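PDB 3TR6: O-methyltransferase from Coxiella burnetii, which probably transfers a methyl group from S-adenosylmethionine to a hydroxyl oxygen of its substrate, and here holds S-adenosylhomocysteine and a nickel ion. Local coordinates for residues A[49-54]-A[212-217]; A[140-145]-A[163-168]; A[155-160]-A[199-204]; A[169-174]-A[218-223]. All blocks are in the same frame, centred on the assembly; numbering follows the deposited sequence.

How the interactions relate
All four contacts belong to one Rossmann-like methyltransferase domain, around its mixed sheet. Interaction 4 pairs strands 168-173 and 218-223, within about 12 Å of the other three, centre to centre. Interaction 2 ties the start of strand 141-146 to the chain leaving helix 153-163, and interaction 3 packs that helix beside helix 189-203 on the face carrying I170 and T219. Interaction 1, about 20 Å from both, joins helix 50-63 to the turn before strand 218-223. Along the chain interaction 2 closes before interaction 4 opens, 2 and 3 fall between the segments of interaction 1, and those of 3 and 4 alternate. Q52, Y145 and D173 converge near the nickel and cofactor sites.

Interaction 1: residues A[49-54]-A[212-217]; sequences APEQAQ and IPIGDG
This is a buried helix-to-turn contact near the metal site: A49, E51 and Q52, at the start of helix 50-63, meet I214 and G215 in the turn joining strands 207-212 and 218-223. The side chain of Q52 carries it. With CG anti to the backbone N (chi1 -169°) and the chain extended beyond, the amide reaches over to the turn, and NE2 donates to I214 O at 3.1 Å with an N-H...O angle of 160°. The acceptor lies close to the plane of the amide, whereas NE2 stands 32° out of the carbonyl plane. On the opposite face of that plane, G217 N bonds to the same oxygen and closes the type II' turn. NE2 also bonds to D173 OD1, and OE1 to the hydroxyl of Y145, so both ends of the amide are engaged and its rotation is fixed.

Apolar contacts flank this bond. I214 CG2 lies 3.9 Å from Q52 CG, and I214 CG1 slides past E51 CG at 3.6 Å. The carboxylate of E51 continues to T8 of the second subunit and to Y16. At G215, which takes the positive phi of the turn, the bare CA faces A49 CB at 4.0 Å. A53, on the same helix, packs against helix 77-83, while I212 pairs with L218, placing the turn at the end of the last two strands of the sheet.

Interaction 2: residues A[140-145]-A[163-168]; sequences QYDLIY and LLREGG
Y141 and L164 form a parallel bridge where the start of strand 141-146 meets the chain leaving helix 153-163, within a beta-alpha-beta crossover of the Rossmann-like sheet. Its backbone bonds run from Y141 N to L163 O (2.9 Å) and from R165 N to Y141 O (2.8 Å).

In the salt bridge, R165 NE meets D142 OD1 at 2.8 Å, the oxygen lying at the guanidinium edge. R165 CG sits between its backbone N and carbonyl carbon (chi1 71°), and the chain runs extended to NE, carrying the guanidinium to D142. The carboxylate is approached on its anti side and somewhat out of its plane, the two planar groups 60° apart. R165 NH1 also bonds to E166 O, and D142 OD2 accepts from the backbone N of K66 and K67.

Among the apolar contacts, the Y141 ring runs alongside L163, pointing the same way, with Y141 CE2 4.0 Å from L163 CD2. I144 lies crosswise to L163, its CD1 4.1 Å from L163 CB. Its CG1 meets L164 CD2 at 3.8 Å.

Around this contact, L163 packs on helix 125-133, Y141 and I144 touch I69 of strand 67-71, and I144 bonds through its backbone to L169 and A171 of strand 168-173.

Interaction 3: residues A[155-160]-A[199-204]; sequences LYYEES and QKVYKD
K200 and V201, in the last turn of helix 189-203, and D204 just beyond it converge on Y157 and E158 of helix 153-163. The two short helical segments run nearly the same way, 24° apart, but their axes come no closer than 12.6 Å, so side chains rather than backbones span the separation.

K200 comes first. Its chain bends at chi2 and chi4 and passes the tyrosine, with K200 CE 4.0 Å from Y157 CE2. NZ then forms a rather long salt bridge to E158 OE1 (3.2 Å), meeting the carboxylate on its syn side but well out of its plane. The stronger partner of this lysine is D154, and that of E158 is R206.

V201 follows, setting CG2 over one face of the Y157 ring in a CH-pi contact, 4.1 Å from the centroid and displaced toward the rim. V201 also touches M209 of strand 207-212, and the ring packs edge-to-face with F197 and lies against I170.

D204 supplies the polar end. Y157, its CG anti to the backbone N (chi1 175°), extends toward the end of helix 189-203, and its OH donates to D204 OD2 at 2.8 Å, on the anti side and slightly out of the carboxylate plane. The oxygen lies at the ring edge, while the carboxylate is turned 68° from the ring plane.

R206 also pairs with D204, and so lies between this carboxylate and that of E158. The buried phenol thus spends its proton on an aspartate that is probably kept ionised by the arginine, within a network of alternating charges bordering an apolar ring contact.

Interaction 4: residues A[169-174]-A[218-223]; sequences LIAVDN and LTLARK. With NI (nickel (II) ion), chain B.
I170 and V172 pair with A221 and T219 in two antiparallel, hydrogen-bonded pairs, the step at which the otherwise parallel sheet of this class I methyltransferase fold reverses direction. I170 N donates to A221 O and A221 N to I170 O, each at 2.9 Å. V172 N reaches T219 O at the same distance, and T219 N returns a bond of 3.0 Å to V172 O. Between the pairs, CA-H...O contacts such as A171 CA to T219 O fill in the non-hydrogen-bonded positions.

The next layer is apolar. On the face carrying A171, two leucine methyls of the partner strand converge on A171 CB, L220 CD2 at 3.8 Å and L218 CD1 at 4.0 Å. L169 has CG anti to its backbone N (chi1 -175°), which leans CD1 over the partner strand to within 3.9 Å of L220 CB. The opposite face carries I170, V172, T219 and A221, with I170 and A221 meeting through their CB atoms.

Farther out, L169 and L218 pack against helix 50-63 of the same chain, and L220 against L58 of the second subunit. Y157 covers I170 on the other face, and strand 141-146 pairs with 168-173 along the edge away from 218-223. The sheet thereby delivers D173 and N174 to the metal at the end of the strand, where D147 completes the protein ligands. Q52 engages D173 OD1, leaving D173 OD2 directed at the nickel ion, 2.5 Å away.

Interaction 1: residues A[49-54]-A[212-217]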
# COMPACT_ATOMS: atom_id res chain seq x y z
N ALA A 49 3.36 -6.68 12.81
CA ALA A 49 3.33 -7.84 11.93
C ALA A 49 4.43 -7.74 10.88
O ALA A 49 4.61 -6.69 10.26
CB ALA A 49 1.96 -7.98 11.27
N PRO A 50 5.17 -8.84 10.67
CA PRO A 50 6.27 -8.84 9.70
C PRO A 50 5.82 -8.31 8.34
O PRO A 50 6.55 -7.53 7.71
CB PRO A 50 6.65 -10.31 9.60
CG PRO A 50 6.28 -10.87 10.93
CD PRO A 50 5.04 -10.13 11.36
N GLU A 51 4.64 -8.70 7.90
CA GLU A 51 4.14 -8.30 6.59
C GLU A 51 3.75 -6.83 6.55
O GLU A 51 3.91 -6.17 5.52
CB GLU A 51 2.97 -9.18 6.15
CG GLU A 51 1.73 -9.08 7.02
CD GLU A 51 1.72 -10.09 8.15
OE1 GLU A 51 2.80 -10.42 8.66
OE2 GLU A 51 0.63 -10.57 8.51
N GLN A 52 3.23 -6.31 7.66
CA GLN A 52 2.87 -4.90 7.72
C GLN A 52 4.12 -4.03 7.72
O GLN A 52 4.19 -3.00 7.04
CB GLN A 52 2.01 -4.58 8.94
CG GLN A 52 1.40 -3.19 8.90
CD GLN A 52 0.74 -2.79 10.20
OE1 GLN A 52 1.40 -2.34 11.14
NE2 GLN A 52 -0.58 -2.94 10.26
N ALA A 53 5.12 -4.45 8.49
CA ALA A 53 6.39 -3.74 8.55
C ALA A 53 7.05 -3.71 7.18
O ALA A 53 7.66 -2.71 6.80
CB ALA A 53 7.32 -4.41 9.55
N GLN A 54 6.93 -4.80 6.44
CA GLN A 54 7.52 -4.89 5.11
C GLN A 54 6.91 -3.86 4.17
O GLN A 54 7.61 -3.30 3.32
CB GLN A 54 7.36 -6.30 4.54
CG GLN A 54 7.88 -6.46 3.13
CD GLN A 54 7.99 -7.91 2.72
OE1 GLN A 54 8.34 -8.77 3.53
NE2 GLN A 54 7.69 -8.19 1.46
N ILE A 212 -5.55 -0.28 4.54
CA ILE A 212 -5.02 -1.55 4.06
C ILE A 212 -5.27 -2.65 5.08
O ILE A 212 -4.89 -2.53 6.25
CB ILE A 212 -3.50 -1.47 3.79
CG1 ILE A 212 -3.14 -0.19 3.04
CG2 ILE A 212 -3.04 -2.70 3.03
CD1 ILE A 212 -3.53 -0.21 1.58
N PRO A 213 -5.91 -3.75 4.65
CA PRO A 213 -6.16 -4.90 5.52
C PRO A 213 -4.91 -5.78 5.66
O PRO A 213 -4.95 -6.97 5.37
CB PRO A 213 -7.26 -5.66 4.77
CG PRO A 213 -7.00 -5.35 3.34
CD PRO A 213 -6.50 -3.93 3.31
N ILE A 214 -3.81 -5.17 6.08
CA ILE A 214 -2.60 -5.92 6.40
C ILE A 214 -2.24 -5.62 7.85
O ILE A 214 -2.48 -4.52 8.34
CB ILE A 214 -1.44 -5.57 5.44
CG1 ILE A 214 -0.45 -6.73 5.36
CG2 ILE A 214 -0.76 -4.28 5.87
CD1 ILE A 214 0.59 -6.56 4.29
N GLY A 215 -1.68 -6.61 8.55
CA GLY A 215 -1.51 -6.50 9.99
C GLY A 215 -2.88 -6.32 10.62
O GLY A 215 -3.86 -6.91 10.16
N ASP A 216 -2.97 -5.51 11.66
CA ASP A 216 -4.26 -5.22 12.28
C ASP A 216 -4.96 -4.04 11.60
O ASP A 216 -5.74 -3.31 12.22
CB ASP A 216 -4.10 -4.96 13.78
CG ASP A 216 -5.44 -4.94 14.51
OD1 ASP A 216 -6.30 -5.77 14.19
OD2 ASP A 216 -5.62 -4.08 15.40
N GLY A 217 -4.69 -3.86 10.31
CA GLY A 217 -5.24 -2.74 9.58
C GLY A 217 -4.27 -1.58 9.60
O GLY A 217 -3.79 -1.18 10.66

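Interaction 2: residues A[140-145]-A[163-168]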
# COMPACT_ATOMS: atom_id res chain seq x y z
N GLN A 140 8.66 19.17 8.26
CA GLN A 140 9.98 18.61 8.02
C GLN A 140 10.02 17.10 7.79
O GLN A 140 11.00 16.58 7.26
CB GLN A 140 10.93 19.00 9.16
CG GLN A 140 11.16 20.49 9.28
CD GLN A 140 11.63 21.10 7.97
OE1 GLN A 140 10.95 21.95 7.38
NE2 GLN A 140 12.80 20.67 7.51
N TYR A 141 8.97 16.40 8.19
CA TYR A 141 8.98 14.94 8.13
C TYR A 141 8.24 14.36 6.93
O TYR A 141 7.27 14.95 6.43
CB TYR A 141 8.49 14.35 9.45
CG TYR A 141 9.44 14.65 10.57
CD1 TYR A 141 10.47 13.78 10.87
CD2 TYR A 141 9.35 15.84 11.29
CE1 TYR A 141 11.36 14.05 11.88
CE2 TYR A 141 10.24 16.13 12.30
CZ TYR A 141 11.25 15.23 12.59
OH TYR A 141 12.15 15.49 13.59
N ASP A 142 8.72 13.20 6.47
CA ASP A 142 8.20 12.53 5.29
C ASP A 142 7.18 11.45 5.64
O ASP A 142 6.16 11.31 4.98
CB ASP A 142 9.35 11.92 4.51
CG ASP A 142 10.36 12.95 4.05
OD1 ASP A 142 9.93 14.01 3.53
OD2 ASP A 142 11.57 12.71 4.23
N LEU A 143 7.48 10.70 6.70
CA LEU A 143 6.67 9.55 7.07
C LEU A 143 6.60 9.40 8.58
O LEU A 143 7.63 9.36 9.25
CB LEU A 143 7.26 8.28 6.44
CG LEU A 143 6.65 6.94 6.85
CD1 LEU A 143 5.16 6.92 6.59
CD2 LEU A 143 7.34 5.79 6.13
N ILE A 144 5.38 9.31 9.10
CA ILE A 144 5.19 9.07 10.53
C ILE A 144 4.33 7.82 10.78
O ILE A 144 3.21 7.71 10.27
CB ILE A 144 4.58 10.29 11.24
CG1 ILE A 144 5.49 11.51 11.05
CG2 ILE A 144 4.39 10.02 12.71
CD1 ILE A 144 4.95 12.79 11.69
N TYR A 145 4.86 6.89 11.56
CA TYR A 145 4.16 5.65 11.90
C TYR A 145 3.67 5.69 13.34
O TYR A 145 4.47 5.72 14.28
CB TYR A 145 5.09 4.45 11.68
CG TYR A 145 4.50 3.10 12.05
CD1 TYR A 145 3.28 2.69 11.53
CD2 TYR A 145 5.18 2.24 12.89
CE1 TYR A 145 2.75 1.44 11.86
CE2 TYR A 145 4.67 1.00 13.22
CZ TYR A 145 3.45 0.60 12.71
OH TYR A 145 2.94 -0.63 13.05
N LEU A 163 3.69 18.14 11.56
CA LEU A 163 5.10 17.81 11.35
C LEU A 163 5.41 17.28 9.95
O LEU A 163 6.57 17.20 9.55
CB LEU A 163 5.55 16.78 12.39
CG LEU A 163 5.75 17.30 13.82
CD1 LEU A 163 5.58 16.18 14.83
CD2 LEU A 163 7.11 17.97 13.97
N LEU A 164 4.37 16.92 9.21
CA LEU A 164 4.56 16.35 7.88
C LEU A 164 4.74 17.42 6.82
O LEU A 164 4.06 18.45 6.83
CB LEU A 164 3.38 15.45 7.49
CG LEU A 164 3.34 14.03 8.06
CD1 LEU A 164 2.15 13.29 7.48
CD2 LEU A 164 4.63 13.29 7.77
N ARG A 165 5.66 17.16 5.89
CA ARG A 165 5.78 18.00 4.71
C ARG A 165 4.53 17.84 3.86
O ARG A 165 3.69 16.98 4.12
CB ARG A 165 7.01 17.61 3.88
CG ARG A 165 6.87 16.28 3.15
CD ARG A 165 7.92 16.16 2.06
NE ARG A 165 8.09 14.80 1.53
CZ ARG A 165 7.33 14.26 0.58
NH1 ARG A 165 6.33 14.95 0.05
NH2 ARG A 165 7.58 13.03 0.16
N GLU A 166 4.41 18.68 2.85
CA GLU A 166 3.35 18.53 1.87
C GLU A 166 3.60 17.22 1.13
O GLU A 166 4.69 17.00 0.61
CB GLU A 166 3.37 19.71 0.90
CG GLU A 166 2.16 19.83 0.01
CD GLU A 166 2.11 21.17 -0.70
OE1 GLU A 166 1.87 22.19 -0.02
OE2 GLU A 166 2.32 21.20 -1.93
N GLY A 167 2.60 16.34 1.11
CA GLY A 167 2.75 15.03 0.50
C GLY A 167 3.36 14.01 1.44
O GLY A 167 3.66 12.89 1.04
N GLY A 168 3.54 14.39 2.70
CA GLY A 168 4.02 13.47 3.72
C GLY A 168 2.99 12.41 4.03
O GLY A 168 1.82 12.54 3.66

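Interaction 3: residues A[155-160]-A[199-204]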
# COMPACT_ATOMS: atom_id res chain seq x y z
N LEU A 155 -4.57 12.66 19.02
CA LEU A 155 -3.52 13.61 19.35
C LEU A 155 -2.30 13.42 18.44
O LEU A 155 -1.89 14.34 17.74
CB LEU A 155 -3.09 13.47 20.81
CG LEU A 155 -1.89 14.32 21.24
CD1 LEU A 155 -2.20 15.80 21.08
CD2 LEU A 155 -1.48 13.99 22.66
N TYR A 156 -1.73 12.21 18.46
CA TYR A 156 -0.57 11.89 17.64
C TYR A 156 -0.81 12.16 16.15
O TYR A 156 0.09 12.60 15.44
CB TYR A 156 -0.17 10.42 17.82
CG TYR A 156 0.21 10.05 19.23
CD1 TYR A 156 0.78 10.98 20.09
CD2 TYR A 156 0.02 8.76 19.70
CE1 TYR A 156 1.13 10.64 21.38
CE2 TYR A 156 0.37 8.40 20.98
CZ TYR A 156 0.93 9.34 21.82
OH TYR A 156 1.27 8.98 23.10
N TYR A 157 -2.02 11.87 15.69
CA TYR A 157 -2.40 12.11 14.31
C TYR A 157 -2.36 13.60 14.02
O TYR A 157 -1.74 14.04 13.05
CB TYR A 157 -3.80 11.55 14.05
CG TYR A 157 -4.36 11.84 12.67
CD1 TYR A 157 -4.04 11.03 11.58
CD2 TYR A 157 -5.22 12.91 12.45
CE1 TYR A 157 -4.55 11.28 10.32
CE2 TYR A 157 -5.74 13.17 11.20
CZ TYR A 157 -5.40 12.35 10.13
OH TYR A 157 -5.91 12.60 8.88
N GLU A 158 -3.02 14.36 14.88
CA GLU A 158 -3.11 15.81 14.74
C GLU A 158 -1.72 16.45 14.74
O GLU A 158 -1.44 17.35 13.96
CB GLU A 158 -3.96 16.39 15.87
CG GLU A 158 -4.95 17.43 15.40
CD GLU A 158 -5.86 16.91 14.31
OE1 GLU A 158 -6.39 15.79 14.46
OE2 GLU A 158 -6.04 17.62 13.30
N GLU A 159 -0.86 15.96 15.62
CA GLU A 159 0.51 16.45 15.71
C GLU A 159 1.33 16.03 14.49
O GLU A 159 2.17 16.78 14.01
CB GLU A 159 1.17 15.95 16.99
CG GLU A 159 0.54 16.49 18.26
CD GLU A 159 0.85 17.96 18.49
OE1 GLU A 159 1.89 18.26 19.12
OE2 GLU A 159 0.05 18.81 18.04
N SER A 160 1.07 14.82 14.01
CA SER A 160 1.80 14.29 12.86
C SER A 160 1.49 15.06 11.58
O SER A 160 2.33 15.15 10.69
CB SER A 160 1.51 12.80 12.68
OG SER A 160 2.11 12.03 13.70
N GLN A 199 -13.76 7.37 11.41
CA GLN A 199 -14.71 8.24 10.72
C GLN A 199 -14.13 9.63 10.53
O GLN A 199 -14.34 10.26 9.49
CB GLN A 199 -16.03 8.33 11.50
CG GLN A 199 -16.85 7.05 11.47
CD GLN A 199 -17.41 6.72 10.09
OE1 GLN A 199 -17.41 7.57 9.19
NE2 GLN A 199 -17.88 5.49 9.91
N LYS A 200 -13.39 10.10 11.52
CA LYS A 200 -12.74 11.40 11.46
C LYS A 200 -11.76 11.47 10.28
O LYS A 200 -11.78 12.43 9.50
CB LYS A 200 -12.02 11.70 12.78
CG LYS A 200 -11.34 13.05 12.84
CD LYS A 200 -9.85 12.93 12.57
CE LYS A 200 -9.12 14.21 12.96
NZ LYS A 200 -9.28 14.52 14.41
N VAL A 201 -10.92 10.45 10.15
CA VAL A 201 -9.94 10.38 9.07
C VAL A 201 -10.61 10.24 7.70
O VAL A 201 -10.21 10.88 6.73
CB VAL A 201 -8.93 9.23 9.28
CG1 VAL A 201 -8.14 8.98 8.00
CG2 VAL A 201 -8.00 9.54 10.43
N TYR A 202 -11.63 9.39 7.64
CA TYR A 202 -12.38 9.18 6.41
C TYR A 202 -13.01 10.48 5.90
O TYR A 202 -13.16 10.68 4.69
CB TYR A 202 -13.46 8.12 6.63
CG TYR A 202 -14.37 7.89 5.45
CD1 TYR A 202 -13.85 7.44 4.24
CD2 TYR A 202 -15.74 8.11 5.54
CE1 TYR A 202 -14.68 7.22 3.15
CE2 TYR A 202 -16.57 7.90 4.46
CZ TYR A 202 -16.03 7.45 3.27
OH TYR A 202 -16.85 7.24 2.19
N LYS A 203 -13.36 11.37 6.82
CA LYS A 203 -14.00 12.64 6.48
C LYS A 203 -12.99 13.77 6.34
O LYS A 203 -13.31 14.83 5.80
CB LYS A 203 -15.07 13.00 7.52
CG LYS A 203 -16.36 12.22 7.39
CD LYS A 203 -16.94 12.39 5.98
CE LYS A 203 -18.24 11.63 5.81
NZ LYS A 203 -18.77 11.76 4.42
N ASP A 204 -11.78 13.55 6.84
CA ASP A 204 -10.75 14.58 6.84
C ASP A 204 -10.31 14.97 5.43
O ASP A 204 -9.77 14.15 4.69
CB ASP A 204 -9.55 14.12 7.68
CG ASP A 204 -8.52 15.21 7.88
OD1 ASP A 204 -8.76 16.35 7.41
OD2 ASP A 204 -7.48 14.94 8.50

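Interaction 4: residues A[169-174]-A[218-223]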
# COMPACT_ATOMS: atom_id res chain seq x y z
N LEU A 169 3.41 11.35 4.72
CA LEU A 169 2.52 10.21 4.96
C LEU A 169 2.39 9.81 6.43
O LEU A 169 3.39 9.60 7.12
CB LEU A 169 2.98 9.01 4.13
CG LEU A 169 2.06 7.79 4.19
CD1 LEU A 169 0.73 8.09 3.51
CD2 LEU A 169 2.73 6.57 3.57
N ILE A 170 1.15 9.69 6.89
CA ILE A 170 0.86 9.10 8.19
C ILE A 170 0.42 7.65 8.03
O ILE A 170 -0.46 7.35 7.23
CB ILE A 170 -0.27 9.84 8.93
CG1 ILE A 170 0.13 11.27 9.25
CG2 ILE A 170 -0.64 9.10 10.20
CD1 ILE A 170 -1.00 12.11 9.79
N ALA A 171 1.05 6.75 8.78
CA ALA A 171 0.62 5.36 8.83
C ALA A 171 0.13 5.03 10.24
O ALA A 171 0.85 5.24 11.21
CB ALA A 171 1.75 4.43 8.42
N VAL A 172 -1.09 4.52 10.34
CA VAL A 172 -1.67 4.19 11.64
C VAL A 172 -2.01 2.71 11.73
O VAL A 172 -2.74 2.19 10.89
CB VAL A 172 -2.94 5.02 11.92
CG1 VAL A 172 -3.50 4.71 13.30
CG2 VAL A 172 -2.64 6.51 11.79
N ASP A 173 -1.48 2.04 12.74
CA ASP A 173 -1.74 0.61 12.94
C ASP A 173 -2.95 0.39 13.85
O ASP A 173 -3.39 1.30 14.54
CB ASP A 173 -0.50 -0.07 13.52
CG ASP A 173 -0.62 -1.58 13.53
OD1 ASP A 173 -1.55 -2.12 12.89
OD2 ASP A 173 0.22 -2.24 14.18
N ASN A 174 -3.48 -0.83 13.82
CA ASN A 174 -4.54 -1.26 14.74
C ASN A 174 -5.87 -0.52 14.59
O ASN A 174 -6.60 -0.36 15.56
CB ASN A 174 -4.06 -1.18 16.20
CG ASN A 174 -2.79 -1.97 16.44
OD1 ASN A 174 -2.80 -3.21 16.48
ND2 ASN A 174 -1.68 -1.26 16.61
N LEU A 218 -3.97 -1.05 8.43
CA LEU A 218 -3.04 0.05 8.32
C LEU A 218 -3.65 1.20 7.51
O LEU A 218 -3.80 1.09 6.29
CB LEU A 218 -1.73 -0.41 7.68
CG LEU A 218 -0.64 0.66 7.64
CD1 LEU A 218 -0.14 0.98 9.05
CD2 LEU A 218 0.50 0.21 6.75
N THR A 219 -4.01 2.28 8.19
CA THR A 219 -4.52 3.46 7.51
C THR A 219 -3.36 4.32 7.03
O THR A 219 -2.44 4.61 7.79
CB THR A 219 -5.44 4.30 8.42
OG1 THR A 219 -6.61 3.55 8.72
CG2 THR A 219 -5.85 5.59 7.72
N LEU A 220 -3.40 4.71 5.77
CA LEU A 220 -2.42 5.64 5.22
C LEU A 220 -3.10 6.95 4.89
O LEU A 220 -4.13 6.97 4.22
CB LEU A 220 -1.76 5.06 3.98
CG LEU A 220 -1.17 3.66 4.14
CD1 LEU A 220 -0.61 3.15 2.83
CD2 LEU A 220 -0.11 3.64 5.23
N ALA A 221 -2.53 8.05 5.37
CA ALA A 221 -3.07 9.38 5.11
C ALA A 221 -1.99 10.31 4.57
O ALA A 221 -1.06 10.68 5.30
CB ALA A 221 -3.70 9.95 6.37
N ARG A 222 -2.10 10.67 3.30
CA ARG A 222 -1.17 11.60 2.67
C ARG A 222 -1.63 13.04 2.85
O ARG A 222 -2.75 13.39 2.48
CB ARG A 222 -1.02 11.27 1.19
CG ARG A 222 -0.06 12.17 0.44
CD ARG A 222 -0.10 11.91 -1.05
NE ARG A 222 0.80 12.81 -1.76
CZ ARG A 222 0.47 14.02 -2.19
NH1 ARG A 222 -0.75 14.48 -1.99
NH2 ARG A 222 1.37 14.76 -2.83
N LYS A 223 -0.76 13.87 3.41
CA LYS A 223 -1.06 15.28 3.62
C LYS A 223 -1.14 16.03 2.28
O LYS A 223 -0.14 16.13 1.56
CB LYS A 223 -0.00 15.92 4.52
CG LYS A 223 -0.32 17.35 4.94
CD LYS A 223 0.77 17.92 5.84
CE LYS A 223 0.43 19.33 6.29
NZ LYS A 223 1.54 19.94 7.09
NI NI B . 0.56 -2.42 16.65